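Local coordinates for sortase family protein (Clostridium perfringens, PDB 6IXZ) that belongs to the class C sortases, a family of cysteine transpeptidases, and probably joins pilin subunits covalently into pili at the cell surface, at residues 38-43 with 93-98; 8-13 with 58-63; 67-72 with 123-128; 27-32 with 134-139. One frame throughout, in Å; residues are numbered along the deposited sequence.

Contact 1. Residues 38-43 with 93-98; sequences YDLFNG and GTSLPV
The last turn of helix 23-41 lies beside an irregular loop, with L40 CA and S95 CA 7.4 Å apart. L40 carries the contact alone from its side. Its CB points toward the loop, and CG lies anti to the backbone N (chi1 171°), which carries both methyls to the loop backbone. CD2 sits over the face of the T94-S95 peptide group, 3.6 Å from T94 C and 3.7 Å from S95 N. It also lies 3.7 Å from G93 O, and CD1 touches that same oxygen at 3.8 Å. The methyls make van der Waals contact with the main chain. No hydrogen bond links the two segments here.

The loop leads from strand 88-90 to strand 103-109 of the sortase beta-barrel. The helix belongs to the N-terminal part of the chain. One turn back along the helix, N37 OD1 accepts a bond from L96 N, so a polar tie flanks the leucine.

The loop is pinned to the barrel. S95 OG bonds to H104 N, and T94 OG1 bonds to L91 O and V106 N. P97 is the centre of an inverse gamma turn, closed by V98 N to L96 O at 2.8 Å. Just past L40 the helix ends in a Schellman motif with G43 at C-prime. G43 N bonds to L40 O at 3.3 Å, and T44 N pairs with D39 O.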
# COMPACT_ATOMS: atom_id res chain seq x y z
N TYR A 38 6.18 -9.97 10.67
CA TYR A 38 6.20 -11.32 11.26
C TYR A 38 5.48 -11.29 12.60
O TYR A 38 4.60 -12.11 12.87
CB TYR A 38 7.65 -11.80 11.43
CG TYR A 38 7.83 -13.07 12.27
CD1 TYR A 38 7.92 -12.99 13.65
CD2 TYR A 38 7.98 -14.32 11.67
CE1 TYR A 38 8.11 -14.13 14.43
CE2 TYR A 38 8.15 -15.47 12.44
CZ TYR A 38 8.21 -15.36 13.81
OH TYR A 38 8.41 -16.49 14.58
N ASP A 39 5.83 -10.31 13.42
CA ASP A 39 5.15 -10.12 14.69
C ASP A 39 3.68 -9.89 14.47
O ASP A 39 2.88 -10.25 15.33
CB ASP A 39 5.71 -8.92 15.46
CG ASP A 39 7.01 -9.23 16.16
OD1 ASP A 39 7.40 -10.41 16.20
OD2 ASP A 39 7.66 -8.27 16.63
N LEU A 40 3.34 -9.17 13.40
CA LEU A 40 1.94 -8.84 13.15
C LEU A 40 1.16 -10.09 12.71
O LEU A 40 0.06 -10.34 13.17
CB LEU A 40 1.81 -7.70 12.13
CG LEU A 40 0.39 -7.38 11.61
CD1 LEU A 40 -0.46 -6.64 12.64
CD2 LEU A 40 0.46 -6.58 10.31
N PHE A 41 1.76 -10.91 11.86
CA PHE A 41 1.19 -12.20 11.49
C PHE A 41 1.02 -13.13 12.71
O PHE A 41 0.17 -14.02 12.70
CB PHE A 41 2.09 -12.85 10.43
CG PHE A 41 1.70 -14.25 10.06
CD1 PHE A 41 2.57 -15.30 10.28
CD2 PHE A 41 0.51 -14.48 9.38
CE1 PHE A 41 2.21 -16.59 9.91
CE2 PHE A 41 0.14 -15.76 9.03
CZ PHE A 41 1.00 -16.83 9.29
N ASN A 42 1.82 -12.90 13.74
CA ASN A 42 1.82 -13.74 14.95
C ASN A 42 1.12 -13.11 16.15
O ASN A 42 1.30 -13.57 17.26
CB ASN A 42 3.26 -14.07 15.34
CG ASN A 42 3.96 -14.88 14.28
OD1 ASN A 42 5.12 -14.62 13.94
ND2 ASN A 42 3.23 -15.80 13.67
N GLY A 43 0.35 -12.05 15.92
CA GLY A 43 -0.54 -11.53 16.95
C GLY A 43 0.17 -10.89 18.13
O GLY A 43 -0.43 -10.69 19.18
N GLY A 93 -2.72 -1.80 10.94
CA GLY A 93 -2.93 -3.22 11.24
C GLY A 93 -2.74 -4.15 10.04
O GLY A 93 -2.99 -5.34 10.14
N THR A 94 -2.30 -3.62 8.88
CA THR A 94 -1.96 -4.50 7.75
C THR A 94 -0.47 -4.46 7.54
O THR A 94 0.20 -3.58 8.05
CB THR A 94 -2.74 -4.17 6.44
OG1 THR A 94 -2.20 -2.99 5.82
CG2 THR A 94 -4.23 -3.98 6.74
N SER A 95 0.07 -5.45 6.82
CA SER A 95 1.49 -5.53 6.55
C SER A 95 2.02 -4.26 5.88
O SER A 95 1.30 -3.64 5.11
CB SER A 95 1.76 -6.74 5.64
OG SER A 95 1.29 -7.92 6.28
N LEU A 96 3.21 -3.81 6.24
CA LEU A 96 3.89 -2.82 5.44
C LEU A 96 4.38 -3.50 4.15
O LEU A 96 4.77 -4.67 4.16
CB LEU A 96 5.06 -2.20 6.18
CG LEU A 96 4.73 -1.29 7.37
CD1 LEU A 96 5.97 -0.96 8.18
CD2 LEU A 96 4.04 -0.03 6.88
N PRO A 97 4.30 -2.77 3.03
CA PRO A 97 4.33 -3.36 1.71
C PRO A 97 5.75 -3.59 1.26
O PRO A 97 6.19 -2.99 0.29
CB PRO A 97 3.66 -2.30 0.85
CG PRO A 97 4.08 -1.04 1.50
CD PRO A 97 3.99 -1.33 2.97
N VAL A 98 6.48 -4.42 1.99
CA VAL A 98 7.80 -4.79 1.56
C VAL A 98 7.86 -6.25 1.06
O VAL A 98 8.95 -6.80 0.88
CB VAL A 98 8.86 -4.59 2.68
CG1 VAL A 98 9.08 -3.11 2.96
CG2 VAL A 98 8.49 -5.35 3.94

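Contact 2. Residues 8-13 with 58-63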
# COMPACT_ATOMS: atom_id res chain seq x y z
N VAL A 8 3.02 14.54 -7.40
CA VAL A 8 4.21 14.40 -8.28
C VAL A 8 5.46 14.91 -7.55
O VAL A 8 6.55 14.38 -7.71
CB VAL A 8 4.03 15.19 -9.60
CG1 VAL A 8 3.71 16.65 -9.31
CG2 VAL A 8 5.29 15.10 -10.47
N SER A 9 5.32 15.97 -6.77
CA SER A 9 6.48 16.58 -6.13
C SER A 9 6.92 15.66 -5.00
O SER A 9 8.11 15.58 -4.66
CB SER A 9 6.11 17.95 -5.57
OG SER A 9 7.21 18.53 -4.90
N THR A 10 5.93 14.97 -4.45
CA THR A 10 6.14 14.04 -3.36
C THR A 10 6.96 12.85 -3.82
O THR A 10 7.93 12.47 -3.17
CB THR A 10 4.80 13.58 -2.78
OG1 THR A 10 4.14 14.71 -2.17
CG2 THR A 10 5.03 12.50 -1.71
N ILE A 11 6.65 12.32 -4.99
CA ILE A 11 7.42 11.18 -5.47
C ILE A 11 8.87 11.56 -5.71
O ILE A 11 9.78 10.79 -5.41
CB ILE A 11 6.82 10.59 -6.75
CG1 ILE A 11 5.49 9.88 -6.41
CG2 ILE A 11 7.82 9.62 -7.37
CD1 ILE A 11 4.78 9.24 -7.60
N SER A 12 9.08 12.75 -6.27
CA SER A 12 10.44 13.26 -6.53
C SER A 12 11.28 13.38 -5.27
O SER A 12 12.40 12.88 -5.21
CB SER A 12 10.37 14.62 -7.23
OG SER A 12 11.66 15.09 -7.55
N ASP A 13 10.73 14.08 -4.27
CA ASP A 13 11.33 14.19 -2.95
C ASP A 13 11.75 12.84 -2.40
O ASP A 13 12.82 12.70 -1.81
CB ASP A 13 10.30 14.77 -1.97
CG ASP A 13 10.08 16.23 -2.15
OD1 ASP A 13 9.26 16.80 -1.40
OD2 ASP A 13 10.77 16.81 -3.01
N GLY A 58 1.83 9.39 8.11
CA GLY A 58 2.14 10.48 7.19
C GLY A 58 3.45 10.36 6.45
O GLY A 58 3.73 11.12 5.53
N ASP A 59 4.28 9.40 6.84
CA ASP A 59 5.55 9.21 6.14
C ASP A 59 5.30 8.59 4.76
O ASP A 59 4.37 7.83 4.59
CB ASP A 59 6.49 8.34 6.96
CG ASP A 59 7.04 9.06 8.21
OD1 ASP A 59 7.78 8.42 8.99
OD2 ASP A 59 6.69 10.24 8.44
N VAL A 60 6.11 8.93 3.77
CA VAL A 60 5.99 8.28 2.47
C VAL A 60 7.05 7.19 2.33
O VAL A 60 8.23 7.40 2.62
CB VAL A 60 5.98 9.29 1.30
CG1 VAL A 60 6.11 10.72 1.78
CG2 VAL A 60 6.99 8.96 0.21
N LEU A 61 6.58 6.02 1.92
CA LEU A 61 7.37 4.78 1.88
C LEU A 61 7.84 4.45 0.46
O LEU A 61 8.63 3.53 0.26
CB LEU A 61 6.49 3.63 2.35
CG LEU A 61 5.74 3.82 3.66
CD1 LEU A 61 4.85 2.62 3.94
CD2 LEU A 61 6.74 4.03 4.79
N GLY A 62 7.29 5.15 -0.52
CA GLY A 62 7.64 4.91 -1.90
C GLY A 62 6.46 5.25 -2.78
O GLY A 62 5.63 6.10 -2.41
N TYR A 63 6.34 4.53 -3.90
CA TYR A 63 5.18 4.69 -4.77
C TYR A 63 4.71 3.41 -5.50
O TYR A 63 5.41 2.39 -5.57
CB TYR A 63 5.45 5.79 -5.79
CG TYR A 63 6.66 5.53 -6.65
CD1 TYR A 63 6.53 5.05 -7.95
CD2 TYR A 63 7.94 5.73 -6.14
CE1 TYR A 63 7.66 4.78 -8.72
CE2 TYR A 63 9.06 5.46 -6.90
CZ TYR A 63 8.92 5.03 -8.19
OH TYR A 63 10.05 4.79 -8.94
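T10 OG1 is hydrogen-bonded to F6 O, one turn back in helix 5-18, while its methyl CG2 meets V60 on strand 60-66. This is a helix laid on the sortase beta-barrel. The helix comes from the N-terminal part of the chain, and strand 60-66 is the first strand of the sheet. Two pairs of side chains make the contact.

In the first pair, CG2 of T10 reaches V60 CG1 at 4.1 Å. With OG1 beside the backbone N (chi1 -66°), the hydroxyl faces its own helix and the methyl is left for the valine. T10 also touches P74 and Y76 of strand 71-77, so it spans two neighbouring strands.

The second pair is I11 with Y63. The two side chains run at about a right angle to each other. I11 CD1 lies 4.0 Å from Y63 CB, with I11 CG1 close behind. Y63 CG stands between its backbone N and carbonyl carbon (chi1 58°), and the ring extends past the isoleucine. The same ring stacks with H134. I11 CG2 rests over one face of the Y63 ring, 4.1 Å above its plane and offset toward the rim near CD2.

Contact 3. Residues 67-72 with 123-128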
# COMPACT_ATOMS: atom_id res chain seq x y z
N PRO A 67 0.64 0.35 -14.89
CA PRO A 67 0.81 0.80 -16.30
C PRO A 67 -0.48 0.82 -17.13
O PRO A 67 -0.78 1.79 -17.85
CB PRO A 67 1.82 -0.20 -16.88
CG PRO A 67 2.36 -0.99 -15.75
CD PRO A 67 1.49 -0.80 -14.54
N SER A 68 -1.29 -0.22 -16.99
CA SER A 68 -2.44 -0.39 -17.82
C SER A 68 -3.42 0.74 -17.61
O SER A 68 -4.19 1.06 -18.52
CB SER A 68 -3.11 -1.74 -17.54
OG SER A 68 -3.62 -1.81 -16.22
N ILE A 69 -3.41 1.36 -16.43
CA ILE A 69 -4.29 2.47 -16.17
C ILE A 69 -3.55 3.79 -15.86
O ILE A 69 -4.14 4.73 -15.36
CB ILE A 69 -5.32 2.14 -15.07
CG1 ILE A 69 -4.67 1.38 -13.92
CG2 ILE A 69 -6.47 1.30 -15.63
CD1 ILE A 69 -5.57 1.22 -12.71
N ASN A 70 -2.28 3.89 -16.25
CA ASN A 70 -1.56 5.17 -16.13
C ASN A 70 -1.58 5.73 -14.69
O ASN A 70 -1.80 6.92 -14.47
CB ASN A 70 -2.16 6.21 -17.09
CG ASN A 70 -1.91 5.86 -18.56
OD1 ASN A 70 -2.45 6.50 -19.48
ND2 ASN A 70 -1.09 4.84 -18.79
N ILE A 71 -1.31 4.88 -13.72
CA ILE A 71 -1.24 5.33 -12.33
C ILE A 71 0.20 5.30 -11.83
O ILE A 71 0.92 4.33 -12.00
CB ILE A 71 -2.13 4.47 -11.43
CG1 ILE A 71 -3.59 4.83 -11.71
CG2 ILE A 71 -1.76 4.64 -9.96
CD1 ILE A 71 -4.61 4.05 -10.92
N LYS A 72 0.60 6.40 -11.19
CA LYS A 72 1.89 6.48 -10.49
C LYS A 72 1.68 7.39 -9.28
O LYS A 72 1.44 8.58 -9.45
CB LYS A 72 2.93 7.13 -11.42
CG LYS A 72 4.37 7.02 -10.97
CD LYS A 72 5.27 7.82 -11.90
CE LYS A 72 6.57 8.22 -11.23
NZ LYS A 72 7.57 8.70 -12.22
N ASP A 123 -11.14 -0.18 -11.09
CA ASP A 123 -12.32 -0.89 -11.51
C ASP A 123 -12.24 -1.37 -12.97
O ASP A 123 -13.02 -2.25 -13.36
CB ASP A 123 -13.56 -0.06 -11.24
CG ASP A 123 -13.78 1.00 -12.26
OD1 ASP A 123 -12.79 1.43 -12.88
OD2 ASP A 123 -14.93 1.40 -12.43
N LYS A 124 -11.17 -1.01 -13.68
CA LYS A 124 -10.93 -1.56 -15.03
C LYS A 124 -9.93 -2.70 -15.03
O LYS A 124 -9.77 -3.41 -16.04
CB LYS A 124 -10.49 -0.46 -15.99
CG LYS A 124 -11.36 0.80 -15.96
CD LYS A 124 -10.89 1.86 -16.96
CE LYS A 124 -11.82 3.07 -16.97
NZ LYS A 124 -11.32 4.19 -17.83
N LEU A 125 -9.30 -2.95 -13.90
CA LEU A 125 -8.37 -4.07 -13.83
C LEU A 125 -9.11 -5.41 -13.87
O LEU A 125 -10.21 -5.52 -13.38
CB LEU A 125 -7.51 -3.98 -12.57
CG LEU A 125 -6.56 -2.81 -12.47
CD1 LEU A 125 -5.87 -2.80 -11.12
CD2 LEU A 125 -5.53 -2.85 -13.59
N LYS A 126 -8.45 -6.43 -14.40
CA LYS A 126 -8.94 -7.81 -14.35
C LYS A 126 -7.83 -8.79 -13.91
O LYS A 126 -6.67 -8.43 -13.83
CB LYS A 126 -9.49 -8.19 -15.72
CG LYS A 126 -8.55 -7.89 -16.88
CD LYS A 126 -7.27 -8.71 -16.81
CE LYS A 126 -6.50 -8.72 -18.12
NZ LYS A 126 -7.23 -9.47 -19.18
N ASP A 127 -8.21 -10.03 -13.61
CA ASP A 127 -7.25 -11.09 -13.28
C ASP A 127 -6.09 -11.09 -14.27
O ASP A 127 -6.30 -10.92 -15.47
CB ASP A 127 -7.94 -12.46 -13.32
CG ASP A 127 -8.72 -12.76 -12.06
OD1 ASP A 127 -8.56 -12.02 -11.04
OD2 ASP A 127 -9.47 -13.75 -12.07
N GLY A 128 -4.87 -11.20 -13.76
CA GLY A 128 -3.69 -11.12 -14.63
C GLY A 128 -3.03 -9.75 -14.81
O GLY A 128 -1.84 -9.70 -15.06
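S68 is the first residue of 67-72 to meet the other segment. It sits in a short 3-10 turn with its CB directed toward L125. At chi1 65° the hydroxyl of S68 swings over its own backbone and out toward L125. There OG approaches the methyl L125 CD2 at 3.4 Å, a van der Waals contact of a hydroxyl with a methyl.

I69 follows and does more of the work. Its CB also points across. The chain leaves in an extended line (chi2 171°), which carries CD1 to 4.2 Å from L125 CG. The two side chains meet at about a right angle. The other branch, CG2, lies 4.4 Å from K124 CB. I69 further touches D121 and I122, just upstream of the partner segment.

L125 is the buried residue of the pair. Besides S68 and I69, it packs on I66 of strand 60-66 and V184 of strand 180-188. K124 contributes the base of its side chain.

N70 comes next and folds the turn back on itself. Its backbone N bonds to P67 O at 3.0 Å, and its ND2 makes a weak second bond to that oxygen at 3.2 Å. I71 then starts the return strand. Two successive residues, N70 and I71, stand opposite the single I66 of strand 60-66, which makes a G1 beta bulge in the hairpin of strands 60-66 and 71-77, here packed on the loop before strand 130-135 of the sortase beta-barrel.

Contact 4. Residues 27-32 with 134-139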
# COMPACT_ATOMS: atom_id res chain seq x y z
N ASP A 27 19.02 -1.27 4.93
CA ASP A 27 19.03 -2.68 5.38
C ASP A 27 18.42 -2.83 6.75
O ASP A 27 17.60 -3.71 7.00
CB ASP A 27 20.46 -3.23 5.43
CG ASP A 27 20.96 -3.72 4.08
OD1 ASP A 27 20.22 -3.56 3.09
OD2 ASP A 27 22.05 -4.33 4.02
N ASP A 28 18.83 -1.98 7.68
CA ASP A 28 18.37 -2.13 9.05
C ASP A 28 16.89 -1.74 9.19
O ASP A 28 16.16 -2.34 9.98
CB ASP A 28 19.29 -1.40 10.03
CG ASP A 28 20.49 -2.28 10.47
OD1 ASP A 28 20.28 -3.28 11.21
OD2 ASP A 28 21.63 -2.03 10.02
N LEU A 29 16.43 -0.81 8.36
CA LEU A 29 15.01 -0.44 8.35
C LEU A 29 14.14 -1.59 7.80
O LEU A 29 13.14 -1.95 8.39
CB LEU A 29 14.79 0.84 7.54
CG LEU A 29 13.30 1.23 7.45
CD1 LEU A 29 12.73 1.45 8.84
CD2 LEU A 29 13.09 2.46 6.56
N ILE A 30 14.57 -2.18 6.70
CA ILE A 30 13.85 -3.32 6.12
C ILE A 30 13.79 -4.52 7.09
O ILE A 30 12.76 -5.22 7.18
CB ILE A 30 14.56 -3.75 4.81
CG1 ILE A 30 14.48 -2.62 3.77
CG2 ILE A 30 13.98 -5.05 4.27
CD1 ILE A 30 13.15 -2.50 3.06
N LYS A 31 14.85 -4.73 7.85
CA LYS A 31 14.87 -5.78 8.86
C LYS A 31 13.84 -5.54 9.94
O LYS A 31 13.21 -6.47 10.41
CB LYS A 31 16.24 -5.89 9.55
CG LYS A 31 17.23 -6.79 8.83
CD LYS A 31 18.31 -7.25 9.80
CE LYS A 31 19.25 -6.14 10.18
NZ LYS A 31 20.21 -6.61 11.23
N ASN A 32 13.73 -4.30 10.38
CA ASN A 32 12.78 -3.98 11.42
C ASN A 32 11.32 -4.03 10.92
O ASN A 32 10.44 -4.54 11.62
CB ASN A 32 13.12 -2.62 12.02
CG ASN A 32 14.39 -2.65 12.85
OD1 ASN A 32 14.62 -3.57 13.62
ND2 ASN A 32 15.21 -1.62 12.71
N HIS A 134 7.37 0.35 -5.46
CA HIS A 134 8.74 0.83 -5.29
C HIS A 134 8.91 1.39 -3.89
O HIS A 134 8.51 2.52 -3.64
CB HIS A 134 9.01 1.92 -6.33
CG HIS A 134 9.02 1.39 -7.72
ND1 HIS A 134 10.00 0.53 -8.16
CD2 HIS A 134 8.09 1.42 -8.70
CE1 HIS A 134 9.74 0.17 -9.40
NE2 HIS A 134 8.58 0.69 -9.75
N ILE A 135 9.39 0.57 -2.96
CA ILE A 135 9.23 0.84 -1.53
C ILE A 135 10.57 0.60 -0.84
O ILE A 135 11.12 -0.50 -0.93
CB ILE A 135 8.18 -0.09 -0.91
CG1 ILE A 135 6.82 0.08 -1.62
CG2 ILE A 135 8.10 0.11 0.59
CD1 ILE A 135 5.96 1.20 -1.08
N LEU A 136 11.16 1.65 -0.29
CA LEU A 136 12.48 1.56 0.35
C LEU A 136 13.47 0.76 -0.51
O LEU A 136 14.12 -0.17 -0.02
CB LEU A 136 12.35 0.96 1.76
CG LEU A 136 11.79 1.85 2.86
CD1 LEU A 136 11.00 3.03 2.32
CD2 LEU A 136 10.94 1.06 3.83
N LYS A 137 13.55 1.11 -1.79
CA LYS A 137 14.55 0.54 -2.71
C LYS A 137 14.21 -0.85 -3.22
O LYS A 137 14.89 -1.39 -4.09
CB LYS A 137 15.94 0.52 -2.06
CG LYS A 137 16.42 1.88 -1.62
CD LYS A 137 16.86 2.70 -2.81
CE LYS A 137 18.32 2.43 -3.16
NZ LYS A 137 18.75 3.28 -4.30
N LYS A 138 13.12 -1.42 -2.72
CA LYS A 138 12.61 -2.68 -3.25
C LYS A 138 11.71 -2.42 -4.43
O LYS A 138 10.88 -1.50 -4.42
CB LYS A 138 11.87 -3.46 -2.18
CG LYS A 138 12.77 -3.99 -1.07
CD LYS A 138 12.07 -5.08 -0.27
CE LYS A 138 12.42 -6.47 -0.79
NZ LYS A 138 13.60 -7.05 -0.07
N ASP A 139 11.92 -3.21 -5.48
CA ASP A 139 11.02 -3.27 -6.60
C ASP A 139 10.17 -4.53 -6.47
O ASP A 139 10.72 -5.64 -6.45
CB ASP A 139 11.81 -3.34 -7.90
CG ASP A 139 12.56 -2.05 -8.20
OD1 ASP A 139 12.19 -0.97 -7.69
OD2 ASP A 139 13.48 -2.11 -9.03
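This is an apolar contact between a helix and the tip of a beta hairpin. Helix 23-41, from the N-terminal part of the chain, lies against the turn that joins strands 130-135 and 138-150 of the sortase beta-barrel. L29 and I30, adjacent on the helix, both point toward L136 at the turn.

At chi1 177° the L29 side chain turns away from its own backbone N, and the methyl CD2 reaches L136 CD2 at 3.7 Å. L29 lies nearly perpendicular to L136. I30 approaches differently. It runs alongside L136 but points the other way, and its CD1 stops 3.8 Å from L136 CB and 4.0 Å from L136 O. The same CD1 lies 4.3 Å from K138 CD, so an aliphatic stretch of the lysine borders the apolar patch.

The hairpin is tight. I135 to K138 form a type I' turn, closed by K138 N to I135 O at 2.8 Å and I135 N to K138 O at 2.9 Å. Further along, H134 ND1 bonds to D139 OD1 at 2.7 Å. The acceptor lies close to the imidazole plane, but the donor sits well above the carboxylate plane. H134 NE2 is bonded to E65 OE2, so the ring is held from two nitrogens.

L136 also packs on I18 of helix 5-18, and its backbone pairs with L61 of strand 60-66. I30 further touches V98 in the loop before strand 103-109. The hairpin tip therefore sits among both N-terminal helices, the first barrel strand and that loop.

From the N terminus, helix 5-18 opens contact 2 and helix 23-41 opens contacts 4 and 1. Contact 2 closes first, at strand 60-66. Contact 3 opens just after it, at the turn into strand 71-77. Contact 1 closes at 93-98, contact 3 at 123-128 and contact 4 at 134-139. Contacts 1 and 3 nest inside contact 4. Contact 1 crosses contacts 2 and 3, and contact 2 crosses contact 4. Contacts 2 and 3 follow in series. Contacts 1, 2 and 4 tie the N-terminal helices to the barrel and touch one another. Contact 3 joins parts within the barrel, across the chain's centre from contact 1, and touches contact 2 through neighbouring strands 60-66 and 71-77.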